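Local coordinates for uncharacterized protein BT9727_2919 (Bacillus thuringiensis serovar konkukian, PDB 3GGM), which is of unknown function but, as an N-terminal fragment of an amidohydrolase 3-family protein, probably belongs to a hydrolase of non-peptide carbon-nitrogen bonds, at residues Ile26-Asp30 with Gly31-Ala35. Numbering follows the deposited sequence.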
ATOM      1  N   ILE A  26      11.737   1.380  15.754  1.00 20.39           N
ATOM      2  CA  ILE A  26      10.766   2.419  16.042  1.00 24.92           C
ATOM      3  C   ILE A  26      10.057   2.078  17.348  1.00 23.95           C
ATOM      4  O   ILE A  26       9.855   0.900  17.661  1.00 23.59           O
ATOM      5  CB  ILE A  26       9.739   2.519  14.888  1.00 26.24           C
ATOM      6  CG1 ILE A  26       8.781   3.680  15.119  1.00 28.88           C
ATOM      7  CG2 ILE A  26       8.951   1.227  14.785  1.00 26.36           C
ATOM      8  CD1 ILE A  26       7.800   3.868  13.974  1.00 32.25           C
ATOM      9  N   ALA A  27       9.702   3.107  18.115  1.00 24.46           N
ATOM     10  CA  ALA A  27       9.001   2.918  19.384  1.00 25.83           C
ATOM     11  C   ALA A  27       7.624   3.563  19.276  1.00 27.39           C
ATOM     12  O   ALA A  27       7.489   4.680  18.758  1.00 27.19           O
ATOM     13  CB  ALA A  27       9.789   3.548  20.548  1.00 24.87           C
ATOM     14  N   ILE A  28       6.618   2.855  19.778  1.00 27.15           N
ATOM     15  CA  ILE A  28       5.234   3.317  19.732  1.00 29.07           C
ATOM     16  C   ILE A  28       4.638   3.346  21.130  1.00 31.26           C
ATOM     17  O   ILE A  28       4.742   2.369  21.879  1.00 29.72           O
ATOM     18  CB  ILE A  28       4.368   2.377  18.854  1.00 29.24           C
ATOM     19  CG1 ILE A  28       4.935   2.334  17.433  1.00 28.69           C
ATOM     20  CG2 ILE A  28       2.899   2.841  18.849  1.00 27.37           C
ATOM     21  CD1 ILE A  28       4.241   1.327  16.533  1.00 32.08           C
ATOM     22  N   THR A  29       4.023   4.474  21.479  1.00 33.46           N
ATOM     23  CA  THR A  29       3.387   4.636  22.783  1.00 34.99           C
ATOM     24  C   THR A  29       1.948   5.051  22.513  1.00 36.35           C
ATOM     25  O   THR A  29       1.692   6.099  21.919  1.00 34.37           O
ATOM     26  CB  THR A  29       4.113   5.701  23.611  1.00 35.64           C
ATOM     27  OG1 THR A  29       5.504   5.361  23.681  1.00 37.12           O
ATOM     28  CG2 THR A  29       3.541   5.765  25.028  1.00 35.87           C
ATOM     29  N   ASP A  30       1.019   4.211  22.960  1.00 39.07           N
ATOM     30  CA  ASP A  30      -0.410   4.400  22.731  1.00 43.31           C
ATOM     31  C   ASP A  30      -0.340   4.976  21.320  1.00 43.57           C
ATOM     32  O   ASP A  30      -0.088   6.168  21.139  1.00 46.38           O
ATOM     33  CB  ASP A  30      -0.845   5.860  22.943  1.00 43.66           C
ATOM     34  CG  ASP A  30      -0.777   6.288  24.408  1.00 47.17           C
ATOM     35  OD1 ASP A  30      -1.025   5.439  25.294  1.00 48.71           O
ATOM     36  OD2 ASP A  30      -0.488   7.477  24.677  1.00 47.48           O
ATOM     37  N   GLY A  31      -0.602   4.138  20.326  1.00 43.53           N
ATOM     38  CA  GLY A  31      -0.581   4.601  18.952  1.00 42.20           C
ATOM     39  C   GLY A  31       0.165   5.631  18.140  1.00 41.64           C
ATOM     40  O   GLY A  31      -0.095   5.811  16.949  1.00 42.97           O
ATOM     41  N   LEU A  32       1.097   6.312  18.800  1.00 40.75           N
ATOM     42  CA  LEU A  32       1.897   7.354  18.171  1.00 41.69           C
ATOM     43  C   LEU A  32       3.386   7.023  18.289  1.00 41.71           C
ATOM     44  O   LEU A  32       3.826   6.461  19.295  1.00 40.49           O
ATOM     45  CB  LEU A  32       1.631   8.695  18.860  1.00 42.88           C
ATOM     46  CG  LEU A  32       0.176   9.125  19.089  1.00 45.81           C
ATOM     47  CD1 LEU A  32       0.152  10.448  19.862  1.00 45.37           C
ATOM     48  CD2 LEU A  32      -0.542   9.275  17.758  1.00 45.79           C
ATOM     49  N   ILE A  33       4.161   7.380  17.269  1.00 40.67           N
ATOM     50  CA  ILE A  33       5.595   7.118  17.296  1.00 40.11           C
ATOM     51  C   ILE A  33       6.255   8.012  18.344  1.00 39.49           C
ATOM     52  O   ILE A  33       6.130   9.231  18.290  1.00 40.51           O
ATOM     53  CB  ILE A  33       6.242   7.394  15.930  1.00 40.10           C
ATOM     54  CG1 ILE A  33       5.444   6.691  14.829  1.00 40.76           C
ATOM     55  CG2 ILE A  33       7.679   6.899  15.930  1.00 40.02           C
ATOM     56  CD1 ILE A  33       5.235   5.212  15.060  1.00 39.26           C
ATOM     57  N   THR A  34       6.967   7.389  19.280  1.00 37.21           N
ATOM     58  CA  THR A  34       7.636   8.089  20.377  1.00 35.85           C
ATOM     59  C   THR A  34       9.118   8.311  20.125  1.00 33.62           C
ATOM     60  O   THR A  34       9.727   9.219  20.697  1.00 32.57           O
ATOM     61  CB  THR A  34       7.551   7.283  21.678  1.00 36.86           C
ATOM     62  OG1 THR A  34       6.275   6.654  21.771  1.00 40.59           O
ATOM     63  CG2 THR A  34       7.758   8.197  22.876  1.00 40.21           C
ATOM     64  N   ALA A  35       9.709   7.448  19.304  1.00 30.40           N
ATOM     65  CA  ALA A  35      11.127   7.559  18.987  1.00 28.83           C
ATOM     66  C   ALA A  35      11.499   6.616  17.851  1.00 28.70           C
ATOM     67  O   ALA A  35      10.799   5.633  17.591  1.00 26.52           O
ATOM     68  CB  ALA A  35      11.963   7.229  20.223  1.00 29.72           C
TER
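A27 to T29 pair with L32 to A35 across a tight beta hairpin joining strands 22-29 and 32-37, with D30 and G31 as its two-residue turn. Next to the turn, T29 and L32 form a hydrogen-bonded antiparallel pair: T29 N reaches L32 O at 3.0 Å in a nearly straight bond (169°), whereas the return bond, L32 N to T29 O, is longer at 3.2 Å and meets the oxygen from above its carbonyl plane. G31 has a positive phi, which glycine favours. Beyond the non-hydrogen-bonded pair I28-I33 the register slips by one residue at T34, its phi/psi near -99°/-26°. A27 O accepts T34 N at 2.8 Å, and A27 N donates to A35 O. The T34 and T29 hydroxyls face each other, although their 2.4 Å OG1-OG1 separation is doubtful. On the other face, I28 CG1 touches I33 CD1 at 3.7 Å, the two side chains slanting across each other, and L74 of a second subunit packs on both isoleucines. I28 makes backbone hydrogen bonds with D5 and M6, at the start of strand 6-9, joining the hairpin to the mixed sheet. The T29-L32 pair closes a two-residue beta hairpin, and T34 and A35, both facing A27, add a classic beta bulge.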